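Local coordinates for 3-dehydroquinate dehydratase (Enterococcus faecalis, PDB 4PH6), which catalyses the cis-dehydration of 3-dehydroquinate to 3-dehydroshikimate through an imine intermediate, the third step of the chorismate pathway, at residues A[24-29]-A[52-57]; A[66-71]-A[110-115]; A[83-88]-A[117-122]; A[87-92]-A[143-148]. All blocks are in the same frame, centred on the assembly; numbering follows the deposited sequence.

Contact 1. Residues A[24-29]-A[52-57]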
loop_
_atom_site.group_PDB
_atom_site.type_symbol
_atom_site.label_atom_id
_atom_site.label_comp_id
_atom_site.label_asym_id
_atom_site.label_seq_id
_atom_site.Cartn_x
_atom_site.Cartn_y
_atom_site.Cartn_z
ATOM N N PRO A 24 -14.199 -3.277 15.676
ATOM C CA PRO A 24 -15.391 -4.118 15.845
ATOM C C PRO A 24 -15.419 -4.892 17.174
ATOM O O PRO A 24 -14.406 -5.385 17.666
ATOM C CB PRO A 24 -15.298 -5.088 14.669
ATOM C CG PRO A 24 -13.813 -5.273 14.496
ATOM C CD PRO A 24 -13.172 -3.949 14.856
ATOM N N ILE A 25 -16.611 -4.976 17.748
ATOM C CA ILE A 25 -16.877 -5.906 18.820
ATOM C C ILE A 25 -17.642 -7.070 18.212
ATOM O O ILE A 25 -18.709 -6.868 17.634
ATOM C CB ILE A 25 -17.676 -5.246 19.950
ATOM C CG1 ILE A 25 -16.869 -4.081 20.543
ATOM C CG2 ILE A 25 -18.045 -6.276 21.013
ATOM C CD1 ILE A 25 -17.540 -3.379 21.713
ATOM N N VAL A 26 -17.091 -8.278 18.299
ATOM C CA VAL A 26 -17.761 -9.454 17.745
ATOM C C VAL A 26 -18.035 -10.523 18.793
ATOM O O VAL A 26 -18.361 -11.656 18.449
ATOM C CB VAL A 26 -16.948 -10.112 16.595
ATOM C CG1 VAL A 26 -16.750 -9.142 15.434
ATOM C CG2 VAL A 26 -15.611 -10.641 17.100
ATOM N N ALA A 27 -17.905 -10.171 20.070
ATOM C CA ALA A 27 -18.134 -11.135 21.143
ATOM C C ALA A 27 -19.626 -11.487 21.240
ATOM O O ALA A 27 -20.476 -10.624 21.094
ATOM C CB ALA A 27 -17.619 -10.592 22.462
ATOM N N PRO A 28 -19.940 -12.770 21.479
ATOM C CA PRO A 28 -21.326 -13.247 21.457
ATOM C C PRO A 28 -22.083 -13.041 22.767
ATOM O O PRO A 28 -23.310 -12.980 22.735
ATOM C CB PRO A 28 -21.164 -14.742 21.178
ATOM C CG PRO A 28 -19.880 -15.084 21.859
ATOM C CD PRO A 28 -18.981 -13.880 21.644
ATOM N N THR A 29 -21.390 -12.963 23.900
ATOM C CA THR A 29 -22.104 -12.764 25.161
ATOM C C THR A 29 -22.090 -11.315 25.562
ATOM O O THR A 29 -21.158 -10.584 25.228
ATOM C CB THR A 29 -21.513 -13.566 26.321
ATOM O OG1 THR A 29 -20.205 -13.066 26.609
ATOM C CG2 THR A 29 -21.430 -15.041 25.974
ATOM N N LEU A 52 -23.907 -6.902 15.516
ATOM C CA LEU A 52 -25.122 -7.497 16.075
ATOM C C LEU A 52 -25.294 -8.974 15.763
ATOM O O LEU A 52 -25.818 -9.732 16.583
ATOM C CB LEU A 52 -26.358 -6.739 15.564
ATOM C CG LEU A 52 -26.419 -5.294 16.048
ATOM C CD1 LEU A 52 -27.693 -4.625 15.588
ATOM C CD2 LEU A 52 -26.297 -5.248 17.575
ATOM N N ASP A 53 -24.857 -9.379 14.575
ATOM C CA ASP A 53 -25.135 -10.727 14.099
ATOM C C ASP A 53 -24.288 -11.765 14.845
ATOM O O ASP A 53 -24.526 -12.966 14.716
ATOM C CB ASP A 53 -24.930 -10.815 12.578
ATOM C CG ASP A 53 -23.614 -10.229 12.124
ATOM O OD1 ASP A 53 -22.746 -10.996 11.656
ATOM O OD2 ASP A 53 -23.442 -9.001 12.244
ATOM N N TYR A 54 -23.329 -11.296 15.648
ATOM C CA TYR A 54 -22.604 -12.171 16.567
ATOM C C TYR A 54 -23.330 -12.338 17.908
ATOM O O TYR A 54 -23.128 -13.338 18.600
ATOM C CB TYR A 54 -21.195 -11.633 16.839
ATOM C CG TYR A 54 -20.151 -11.988 15.805
ATOM C CD1 TYR A 54 -19.396 -13.151 15.912
ATOM C CD2 TYR A 54 -19.909 -11.143 14.730
ATOM C CE1 TYR A 54 -18.428 -13.454 14.971
ATOM C CE2 TYR A 54 -18.960 -11.440 13.796
ATOM C CZ TYR A 54 -18.220 -12.592 13.916
ATOM O OH TYR A 54 -17.277 -12.865 12.971
ATOM N N TYR A 55 -24.153 -11.354 18.285
ATOM C CA TYR A 55 -24.774 -11.367 19.616
ATOM C C TYR A 55 -25.774 -12.509 19.790
ATOM O O TYR A 55 -26.747 -12.606 19.045
ATOM C CB TYR A 55 -25.461 -10.032 19.914
ATOM C CG TYR A 55 -26.058 -9.979 21.306
ATOM C CD1 TYR A 55 -25.363 -10.488 22.396
ATOM C CD2 TYR A 55 -27.320 -9.428 21.533
ATOM C CE1 TYR A 55 -25.897 -10.460 23.665
ATOM C CE2 TYR A 55 -27.855 -9.379 22.812
ATOM C CZ TYR A 55 -27.138 -9.902 23.870
ATOM O OH TYR A 55 -27.662 -9.883 25.134
ATOM N N GLU A 56 -25.547 -13.358 20.792
ATOM C CA GLU A 56 -26.383 -14.543 20.984
ATOM C C GLU A 56 -27.879 -14.239 21.199
ATOM O O GLU A 56 -28.728 -15.081 20.886
ATOM C CB GLU A 56 -25.862 -15.383 22.160
ATOM C CG GLU A 56 -25.943 -14.726 23.531
ATOM C CD GLU A 56 -25.326 -15.585 24.641
ATOM O OE1 GLU A 56 -24.958 -16.748 24.376
ATOM O OE2 GLU A 56 -25.198 -15.092 25.784
ATOM N N ASN A 57 -28.204 -13.059 21.727
ATOM C CA ASN A 57 -29.600 -12.724 22.018
ATOM C C ASN A 57 -30.234 -11.756 21.029
ATOM O O ASN A 57 -31.210 -11.086 21.365
ATOM C CB ASN A 57 -29.734 -12.136 23.431
ATOM C CG ASN A 57 -29.423 -13.143 24.511
ATOM O OD1 ASN A 57 -29.750 -14.325 24.382
ATOM N ND2 ASN A 57 -28.792 -12.685 25.585
#
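V26 sets CB and CG1 over one face of the Y54 ring, and this is the tightly packed part of the contact. Its CB sits over the ring centre, 3.6 Å from the centroid of the Y54 ring and 8° off the normal, which makes a CH-pi contact. V26 CG1 reaches farther out over the same face and meets Y54 CE2 at 3.6 Å. The two side chains run side by side and point the same way. Y54 holds CG beside its own backbone N (chi1 -83°), and this turn lays the ring along V26.

Farther along, the backbones meet. E56 N donates to P28 O over 3.0 Å in a nearly straight bond. The same P28 O lies at the edge of the Y55 ring, 3.2 Å from Y55 CD1. P28 CA also makes a CH...O contact of 3.4 Å with Y54 O.

The loose side is the solvent-facing P28 ring and E56 side chain. There E56 OE2 only approaches T29 CG2, at 3.8 Å.

Segment 24-29 is the end of barrel strand 20-25 with the loop after it. Segment 52-57 is the 3-10 turn and loop after neighbouring strand 47-51. Y55 OH accepts from N57 ND2 at 3.1 Å and also bonds to D63 of helix 61-73. The joint thus relies on apolar and CH-pi packing at V26 and Y54, with one straight backbone bond fixing the loops at P28 and E56.

Contact 2. Residues A[66-71]-A[110-115]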
loop_
_atom_site.group_PDB
_atom_site.type_symbol
_atom_site.label_atom_id
_atom_site.label_comp_id
_atom_site.label_asym_id
_atom_site.label_seq_id
_atom_site.Cartn_x
_atom_site.Cartn_y
_atom_site.Cartn_z
ATOM N N ASN A 66 -31.393 -2.312 25.018
ATOM C CA ASN A 66 -30.873 -2.047 26.360
ATOM C C ASN A 66 -29.375 -2.242 26.417
ATOM O O ASN A 66 -28.637 -1.419 26.963
ATOM C CB ASN A 66 -31.538 -2.953 27.390
ATOM C CG ASN A 66 -30.939 -2.784 28.777
ATOM O OD1 ASN A 66 -31.299 -1.860 29.510
ATOM N ND2 ASN A 66 -30.011 -3.670 29.141
ATOM N N LEU A 67 -28.930 -3.352 25.853
ATOM C CA LEU A 67 -27.514 -3.616 25.779
ATOM C C LEU A 67 -26.819 -2.483 25.027
ATOM O O LEU A 67 -25.705 -2.091 25.389
ATOM C CB LEU A 67 -27.253 -4.966 25.112
ATOM C CG LEU A 67 -25.784 -5.377 25.082
ATOM C CD1 LEU A 67 -25.146 -5.168 26.432
ATOM C CD2 LEU A 67 -25.630 -6.833 24.618
ATOM N N SER A 68 -27.475 -1.940 24.004
ATOM C CA SER A 68 -26.858 -0.869 23.220
ATOM C C SER A 68 -26.650 0.371 24.096
ATOM O O SER A 68 -25.676 1.102 23.921
ATOM C CB SER A 68 -27.691 -0.524 21.989
ATOM O OG SER A 68 -28.895 0.131 22.341
ATOM N N GLN A 69 -27.553 0.577 25.051
ATOM C CA GLN A 69 -27.441 1.682 25.998
ATOM C C GLN A 69 -26.219 1.540 26.908
ATOM O O GLN A 69 -25.451 2.487 27.091
ATOM C CB GLN A 69 -28.714 1.787 26.841
ATOM C CG GLN A 69 -29.760 2.702 26.243
ATOM C CD GLN A 69 -29.257 4.136 26.089
ATOM O OE1 GLN A 69 -28.421 4.611 26.869
ATOM N NE2 GLN A 69 -29.784 4.839 25.096
ATOM N N GLN A 70 -26.038 0.342 27.454
ATOM C CA GLN A 70 -24.905 0.024 28.314
ATOM C C GLN A 70 -23.548 0.061 27.591
ATOM O O GLN A 70 -22.520 0.402 28.188
ATOM C CB GLN A 70 -25.138 -1.344 28.934
ATOM C CG GLN A 70 -26.431 -1.392 29.734
ATOM C CD GLN A 70 -26.823 -2.791 30.129
ATOM O OE1 GLN A 70 -26.721 -3.722 29.335
ATOM N NE2 GLN A 70 -27.273 -2.949 31.370
ATOM N N VAL A 71 -23.556 -0.301 26.312
ATOM C CA VAL A 71 -22.370 -0.212 25.473
ATOM C C VAL A 71 -21.973 1.244 25.259
ATOM O O VAL A 71 -20.814 1.610 25.439
ATOM C CB VAL A 71 -22.600 -0.886 24.106
ATOM C CG1 VAL A 71 -21.643 -0.338 23.067
ATOM C CG2 VAL A 71 -22.468 -2.383 24.234
ATOM N N LYS A 110 -35.514 3.050 20.533
ATOM C CA LYS A 110 -35.214 2.858 21.946
ATOM C C LYS A 110 -33.781 2.395 22.209
ATOM O O LYS A 110 -33.435 2.054 23.344
ATOM C CB LYS A 110 -36.183 1.844 22.559
ATOM C CG LYS A 110 -37.597 2.362 22.755
ATOM C CD LYS A 110 -38.611 1.230 22.692
ATOM C CE LYS A 110 -39.985 1.685 23.203
ATOM N NZ LYS A 110 -40.996 0.577 23.199
ATOM N N GLY A 111 -32.950 2.382 21.170
ATOM C CA GLY A 111 -31.565 1.993 21.336
ATOM C C GLY A 111 -30.626 3.180 21.317
ATOM O O GLY A 111 -31.046 4.301 21.049
ATOM N N ALA A 112 -29.349 2.926 21.603
ATOM C CA ALA A 112 -28.321 3.947 21.494
ATOM C C ALA A 112 -27.380 3.631 20.333
ATOM O O ALA A 112 -26.899 2.501 20.208
ATOM C CB ALA A 112 -27.542 4.065 22.807
ATOM N N LEU A 113 -27.135 4.624 19.476
ATOM C CA LEU A 113 -26.262 4.450 18.313
ATOM C C LEU A 113 -26.055 5.774 17.592
ATOM O O LEU A 113 -26.905 6.640 17.631
ATOM C CB LEU A 113 -26.841 3.407 17.352
ATOM C CG LEU A 113 -28.209 3.668 16.719
ATOM C CD1 LEU A 113 -28.110 3.558 15.228
ATOM C CD2 LEU A 113 -29.283 2.738 17.238
ATOM N N ASP A 114 -24.925 5.923 16.916
ATOM C CA ASP A 114 -24.627 7.176 16.228
ATOM C C ASP A 114 -24.656 6.996 14.721
ATOM O O ASP A 114 -24.978 7.931 13.988
ATOM C CB ASP A 114 -23.267 7.707 16.678
ATOM C CG ASP A 114 -23.214 7.924 18.172
ATOM O OD1 ASP A 114 -24.093 8.631 18.691
ATOM O OD2 ASP A 114 -22.341 7.355 18.846
ATOM N N LEU A 115 -24.322 5.787 14.274
ATOM C CA LEU A 115 -24.346 5.429 12.867
ATOM C C LEU A 115 -25.044 4.093 12.690
ATOM O O LEU A 115 -24.931 3.200 13.526
ATOM C CB LEU A 115 -22.933 5.360 12.280
ATOM C CG LEU A 115 -22.049 6.584 12.446
ATOM C CD1 LEU A 115 -21.133 6.406 13.645
ATOM C CD2 LEU A 115 -21.262 6.822 11.181
#
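This is a small helix-to-loop contact on the outside of the barrel, where S68 of helix 61-73 meets A112 in the loop that leads from helix 97-110 into strand 115-119. One hydrogen bond crosses it. A112 N donates to S68 OG over 2.9 Å, and the bond is almost straight at 170°. S68 OG stands between the backbone N and the carbonyl carbon of its own residue (chi1 71°). From there it faces the loop and also bonds to C65 O, one turn back in the helix.

G111 passes close to the same hydroxyl, with its CA 3.4 Å from S68 OG. Next to it, Q69 bends at chi2 and brings its amide over the methyl of A112. Q69 NE2 lies 3.3 Å from A112 CB, and Q69 CD lies 3.7 Å from the same methyl. A112 CB also packs against the helix backbone, 3.7 Å from S68 O.

S68 touches W50 of strand 47-51 as well, a residue predicted to bind 3-dehydroquinate. The serine hydroxyl accepts from A112 N, a buried loop N-H, and bonds to C65 O of the helix backbone. That pairing probably fixes the hydroxyl rotation, its proton pointing to C65 O.

Contact 3. Residues A[83-88]-A[117-122]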
loop_
_atom_site.group_PDB
_atom_site.type_symbol
_atom_site.label_atom_id
_atom_site.label_comp_id
_atom_site.label_asym_id
_atom_site.label_seq_id
_atom_site.Cartn_x
_atom_site.Cartn_y
_atom_site.Cartn_z
ATOM N N THR A 83 -24.232 -2.617 13.462
ATOM C CA THR A 83 -24.255 -3.347 12.197
ATOM C C THR A 83 -24.822 -4.734 12.380
ATOM O O THR A 83 -24.298 -5.501 13.175
ATOM C CB THR A 83 -22.825 -3.504 11.609
ATOM O OG1 THR A 83 -22.283 -2.221 11.263
ATOM C CG2 THR A 83 -22.824 -4.415 10.400
ATOM N N PHE A 84 -25.876 -5.067 11.658
ATOM C CA PHE A 84 -26.241 -6.475 11.512
ATOM C C PHE A 84 -25.798 -6.959 10.135
ATOM O O PHE A 84 -26.497 -6.732 9.149
ATOM C CB PHE A 84 -27.751 -6.702 11.694
ATOM C CG PHE A 84 -28.122 -8.159 11.834
ATOM C CD1 PHE A 84 -28.253 -8.739 13.089
ATOM C CD2 PHE A 84 -28.316 -8.954 10.715
ATOM C CE1 PHE A 84 -28.569 -10.085 13.224
ATOM C CE2 PHE A 84 -28.635 -10.310 10.846
ATOM C CZ PHE A 84 -28.755 -10.870 12.099
ATOM N N ARG A 85 -24.629 -7.581 10.035
ATOM C CA ARG A 85 -24.209 -8.064 8.723
ATOM C C ARG A 85 -25.060 -9.267 8.330
ATOM O O ARG A 85 -25.150 -10.242 9.081
ATOM C CB ARG A 85 -22.727 -8.423 8.703
ATOM C CG ARG A 85 -22.182 -8.784 7.325
ATOM C CD ARG A 85 -22.282 -7.627 6.355
ATOM N NE ARG A 85 -21.607 -6.446 6.875
ATOM C CZ ARG A 85 -22.132 -5.225 6.875
ATOM N NH1 ARG A 85 -23.333 -5.010 6.359
ATOM N NH2 ARG A 85 -21.438 -4.212 7.365
ATOM N N THR A 86 -25.698 -9.201 7.173
ATOM C CA THR A 86 -26.542 -10.318 6.752
ATOM C C THR A 86 -25.672 -11.445 6.217
ATOM O O THR A 86 -24.572 -11.211 5.710
ATOM C CB THR A 86 -27.561 -9.921 5.676
ATOM O OG1 THR A 86 -26.874 -9.656 4.448
ATOM C CG2 THR A 86 -28.335 -8.683 6.112
ATOM N N GLN A 87 -26.193 -12.660 6.309
ATOM C CA GLN A 87 -25.460 -13.869 5.957
ATOM C C GLN A 87 -24.908 -13.849 4.528
ATOM O O GLN A 87 -23.801 -14.317 4.293
ATOM C CB GLN A 87 -26.362 -15.090 6.155
ATOM C CG GLN A 87 -25.632 -16.420 6.244
ATOM C CD GLN A 87 -26.548 -17.566 6.674
ATOM O OE1 GLN A 87 -27.747 -17.567 6.371
ATOM N NE2 GLN A 87 -25.987 -18.539 7.389
ATOM N N LYS A 88 -25.655 -13.294 3.576
ATOM C CA LYS A 88 -25.213 -13.330 2.180
ATOM C C LYS A 88 -24.042 -12.374 1.910
ATOM O O LYS A 88 -23.439 -12.407 0.832
ATOM C CB LYS A 88 -26.374 -13.008 1.233
ATOM C CG LYS A 88 -26.218 -13.595 -0.176
ATOM C CD LYS A 88 -27.005 -12.754 -1.201
ATOM C CE LYS A 88 -28.195 -13.490 -1.832
ATOM N NZ LYS A 88 -27.958 -13.887 -3.251
ATOM N N ASP A 117 -25.617 0.915 10.007
ATOM C CA ASP A 117 -25.220 0.182 8.825
ATOM C C ASP A 117 -26.441 -0.464 8.141
ATOM O O ASP A 117 -27.175 -1.239 8.755
ATOM C CB ASP A 117 -24.182 -0.894 9.200
ATOM C CG ASP A 117 -23.739 -1.735 8.007
ATOM O OD1 ASP A 117 -24.567 -2.520 7.505
ATOM O OD2 ASP A 117 -22.555 -1.655 7.604
ATOM N N ILE A 118 -26.639 -0.151 6.863
ATOM C CA ILE A 118 -27.722 -0.732 6.081
ATOM C C ILE A 118 -27.185 -1.212 4.731
ATOM O O ILE A 118 -26.577 -0.455 3.986
ATOM C CB ILE A 118 -28.862 0.269 5.846
ATOM C CG1 ILE A 118 -29.430 0.751 7.184
ATOM C CG2 ILE A 118 -29.970 -0.355 4.962
ATOM C CD1 ILE A 118 -30.489 1.817 7.050
ATOM N N GLU A 119 -27.399 -2.481 4.426
ATOM C CA GLU A 119 -26.903 -3.028 3.176
ATOM C C GLU A 119 -27.679 -2.482 1.976
ATOM O O GLU A 119 -28.909 -2.507 1.950
ATOM C CB GLU A 119 -26.945 -4.548 3.227
ATOM C CG GLU A 119 -26.016 -5.078 4.298
ATOM C CD GLU A 119 -26.058 -6.577 4.465
ATOM O OE1 GLU A 119 -26.845 -7.257 3.771
ATOM O OE2 GLU A 119 -25.296 -7.076 5.319
ATOM N N LEU A 120 -26.926 -1.959 1.010
ATOM C CA LEU A 120 -27.474 -1.439 -0.236
ATOM C C LEU A 120 -28.548 -2.349 -0.825
ATOM O O LEU A 120 -29.578 -1.869 -1.293
ATOM C CB LEU A 120 -26.347 -1.232 -1.262
ATOM C CG LEU A 120 -26.711 -0.943 -2.728
ATOM C CD1 LEU A 120 -27.400 0.420 -2.889
ATOM C CD2 LEU A 120 -25.489 -1.040 -3.648
ATOM N N PHE A 121 -28.305 -3.652 -0.815
ATOM C CA PHE A 121 -29.136 -4.631 -1.509
ATOM C C PHE A 121 -30.367 -5.146 -0.751
ATOM O O PHE A 121 -31.112 -5.866 -1.276
ATOM C CB PHE A 121 -28.330 -5.819 -2.067
ATOM C CG PHE A 121 -27.426 -5.456 -3.198
ATOM C CD1 PHE A 121 -26.139 -5.835 -3.197
ATOM C CD2 PHE A 121 -27.860 -4.703 -4.221
ATOM C CE1 PHE A 121 -25.292 -5.488 -4.204
ATOM C CE2 PHE A 121 -27.010 -4.338 -5.232
ATOM C CZ PHE A 121 -25.723 -4.734 -5.230
ATOM N N ALA A 122 -30.539 -4.748 0.487
ATOM C CA ALA A 122 -31.704 -5.098 1.247
ATOM C C ALA A 122 -32.860 -4.380 0.646
ATOM O O ALA A 122 -32.687 -3.456 -0.034
ATOM C CB ALA A 122 -31.554 -4.717 2.699
HETATM O O HOH W 1 -26.593 -4.149 7.424
#
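The two backbones approach most closely at T83 and D117, whose CA atoms are 5.0 Å apart, and have drawn apart to 8.0 Å between the CA atoms of R85 and E119. Side chains fill the widening gap. R85 grips D117 end-on with both terminal nitrogens. R85 NH2 reaches D117 OD2 at 2.8 Å, within the guanidinium plane but from above the carboxylate plane. R85 NH1 meets D117 OD1 at 3.0 Å, tilted from the guanidinium plane. The two flat groups are turned 55° apart.

R85 NH1 also bonds to E119 OE2 at 3.0 Å, on its anti lone pair. Here the planes are nearly coplanar. The bends of the R85 chain at chi2 and chi3 fold the guanidinium back between the two acids.

Both segments lie at the C-terminal ends of neighbouring strands, 80-83 and 115-119, of the (beta/alpha)8 barrel, where the active site of this fold opens. R85 is predicted to bind 3-dehydroquinate, and its salt-bridge network with D117 and E119 probably sets the direction of the guanidinium.

E119 OE2 takes a second bond from T86 N at 2.8 Å, on the syn side but tilted out of the carboxylate plane. T86 OG1 approaches E119 OE1 more closely than a normal hydrogen bond, so that length is doubtful. T83 CG2 lies over one guanidinium face of R85, 3.3 Å above its plane. T83 OG1 packs against D117 CB and bonds to E49. A water lies 2.6 Å from D117 OD1 and near F84 O.

Contact 4. Residues A[87-92]-A[143-148]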
loop_
_atom_site.group_PDB
_atom_site.type_symbol
_atom_site.label_atom_id
_atom_site.label_comp_id
_atom_site.label_asym_id
_atom_site.label_seq_id
_atom_site.Cartn_x
_atom_site.Cartn_y
_atom_site.Cartn_z
ATOM N N GLN A 87 -26.193 -12.660 6.309
ATOM C CA GLN A 87 -25.460 -13.869 5.957
ATOM C C GLN A 87 -24.908 -13.849 4.528
ATOM O O GLN A 87 -23.801 -14.317 4.293
ATOM C CB GLN A 87 -26.362 -15.090 6.155
ATOM C CG GLN A 87 -25.632 -16.420 6.244
ATOM C CD GLN A 87 -26.548 -17.566 6.674
ATOM O OE1 GLN A 87 -27.747 -17.567 6.371
ATOM N NE2 GLN A 87 -25.987 -18.539 7.389
ATOM N N LYS A 88 -25.655 -13.294 3.576
ATOM C CA LYS A 88 -25.213 -13.330 2.180
ATOM C C LYS A 88 -24.042 -12.374 1.910
ATOM O O LYS A 88 -23.439 -12.407 0.832
ATOM C CB LYS A 88 -26.374 -13.008 1.233
ATOM C CG LYS A 88 -26.218 -13.595 -0.176
ATOM C CD LYS A 88 -27.005 -12.754 -1.201
ATOM C CE LYS A 88 -28.195 -13.490 -1.832
ATOM N NZ LYS A 88 -27.958 -13.887 -3.251
ATOM N N GLU A 89 -23.720 -11.525 2.885
ATOM C CA GLU A 89 -22.588 -10.610 2.740
ATOM C C GLU A 89 -21.552 -10.837 3.844
ATOM O O GLU A 89 -20.868 -9.903 4.265
ATOM C CB GLU A 89 -23.074 -9.152 2.728
ATOM C CG GLU A 89 -24.183 -8.910 1.694
ATOM C CD GLU A 89 -24.385 -7.443 1.324
ATOM O OE1 GLU A 89 -23.610 -6.572 1.784
ATOM O OE2 GLU A 89 -25.323 -7.164 0.551
ATOM N N GLY A 90 -21.457 -12.080 4.317
ATOM C CA GLY A 90 -20.451 -12.458 5.303
ATOM C C GLY A 90 -20.903 -12.569 6.757
ATOM O O GLY A 90 -20.115 -12.899 7.634
ATOM N N GLY A 91 -22.175 -12.296 7.014
ATOM C CA GLY A 91 -22.697 -12.283 8.367
ATOM C C GLY A 91 -22.651 -13.621 9.073
ATOM O O GLY A 91 -22.336 -14.633 8.460
ATOM N N GLU A 92 -22.980 -13.629 10.360
ATOM C CA GLU A 92 -22.827 -14.840 11.172
ATOM C C GLU A 92 -24.046 -15.764 11.210
ATOM O O GLU A 92 -23.902 -16.956 11.461
ATOM C CB GLU A 92 -22.456 -14.465 12.603
ATOM C CG GLU A 92 -21.025 -14.004 12.744
ATOM C CD GLU A 92 -20.013 -15.089 12.388
ATOM O OE1 GLU A 92 -20.020 -16.153 13.037
ATOM O OE2 GLU A 92 -19.209 -14.868 11.456
ATOM N N LEU A 143 -24.673 3.157 4.181
ATOM C CA LEU A 143 -25.092 2.141 3.218
ATOM C C LEU A 143 -23.847 1.378 2.824
ATOM O O LEU A 143 -22.754 1.934 2.809
ATOM C CB LEU A 143 -25.779 2.743 1.985
ATOM C CG LEU A 143 -27.162 3.366 2.221
ATOM C CD1 LEU A 143 -27.951 3.490 0.919
ATOM C CD2 LEU A 143 -27.969 2.615 3.280
ATOM N N CYS A 144 -23.999 0.098 2.521
ATOM C CA CYS A 144 -22.832 -0.737 2.369
ATOM C C CYS A 144 -23.085 -1.987 1.565
ATOM O O CYS A 144 -24.212 -2.489 1.481
ATOM C CB CYS A 144 -22.309 -1.121 3.739
ATOM S SG CYS A 144 -23.564 -1.967 4.665
ATOM N N ASN A 145 -22.008 -2.494 0.985
ATOM C CA ASN A 145 -22.078 -3.737 0.243
ATOM C C ASN A 145 -20.823 -4.566 0.474
ATOM O O ASN A 145 -19.724 -4.034 0.566
ATOM C CB ASN A 145 -22.287 -3.455 -1.246
ATOM C CG ASN A 145 -22.191 -4.705 -2.092
ATOM O OD1 ASN A 145 -21.317 -4.818 -2.934
ATOM N ND2 ASN A 145 -23.080 -5.666 -1.846
ATOM N N HIS A 146 -20.999 -5.873 0.593
ATOM C CA HIS A 146 -19.874 -6.773 0.800
ATOM C C HIS A 146 -19.963 -7.958 -0.122
ATOM O O HIS A 146 -20.985 -8.642 -0.163
ATOM C CB HIS A 146 -19.831 -7.281 2.240
ATOM C CG HIS A 146 -19.725 -6.191 3.253
ATOM N ND1 HIS A 146 -20.812 -5.456 3.652
ATOM C CD2 HIS A 146 -18.660 -5.704 3.923
ATOM C CE1 HIS A 146 -20.415 -4.548 4.535
ATOM N NE2 HIS A 146 -19.119 -4.693 4.724
ATOM N N ASP A 147 -18.883 -8.208 -0.850
ATOM C CA ASP A 147 -18.755 -9.435 -1.619
ATOM C C ASP A 147 -17.555 -10.200 -1.096
ATOM O O ASP A 147 -16.426 -9.790 -1.326
ATOM C CB ASP A 147 -18.589 -9.131 -3.101
ATOM C CG ASP A 147 -18.828 -10.352 -3.975
ATOM O OD1 ASP A 147 -18.470 -11.477 -3.559
ATOM O OD2 ASP A 147 -19.371 -10.181 -5.078
ATOM N N PHE A 148 -17.792 -11.314 -0.407
ATOM C CA PHE A 148 -16.697 -12.040 0.234
ATOM C C PHE A 148 -16.181 -13.188 -0.621
ATOM O O PHE A 148 -15.341 -13.972 -0.167
ATOM C CB PHE A 148 -17.110 -12.550 1.630
ATOM C CG PHE A 148 -18.168 -13.627 1.622
ATOM C CD1 PHE A 148 -17.817 -14.972 1.614
ATOM C CD2 PHE A 148 -19.518 -13.297 1.667
ATOM C CE1 PHE A 148 -18.797 -15.972 1.628
ATOM C CE2 PHE A 148 -20.502 -14.291 1.678
ATOM C CZ PHE A 148 -20.138 -15.627 1.658
HETATM O O HOH W 2 -21.204 -11.870 -0.408
HETATM O O HOH W 3 -25.623 -4.556 -0.025
#
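E89 reaches from its loop to H146 on strand 140-147 of the (beta/alpha)8 barrel. H146 is the predicted proton donor/acceptor of the active site. H146 N donates to E89 OE1 over 3.0 Å. The bond is bent, and it meets the carboxylate from above its plane. The same E89 OE1 lies in the plane of the H146 ring, at its edge, 3.5 Å from H146 ND1. With chi1 -59° and chi2 80° the ring turns its ND1 edge to E89. H146 CB packs on E89 O at 3.5 Å.

The other end of the ring, NE2, bonds to K173, the predicted Schiff-base lysine. E89 contacts the histidine on its backbone and ring edge, and the lysine holds the far nitrogen.

Farther out, F148 packs on the turn of the loop. F148 CD2 lies 3.5 Å from G90 N, and K88 O lies at the ring edge. G90 has a positive phi (101°), which helps the loop turn here. One water joins the two backbones, donating to K88 O and H146 O.

The E119 carboxylate lies close to E89 OE2. A second water probably helps position E89. It donates to E89 OE2 at 2.7 Å and to C144 O at 2.9 Å, and accepts a weak bond from N145 ND2.

The four contacts follow the barrel from strand 20-25 round to strand 140-147. Contacts 3 and 4 lie closest, with centres 6 Å apart, and share Q87 and K88. They meet at the active site, where R85 and H146 touch. Separately, L120 N lies 2.8 Å from C144 O, a probable hydrogen bond between neighbouring strands 115-119 and 140-147. Contact 1 joins this group through D53. D53 OD2 lies 2.9 Å from R85 N, and D53 OD1 is 2.9 Å from E92 N, both probable hydrogen bonds. Contact 2 stands apart on the outside. It touches contact 1 where Y55 CZ packs on L67 CD2 at 3.5 Å, but its nearest atoms are about 9 Å from contact 4.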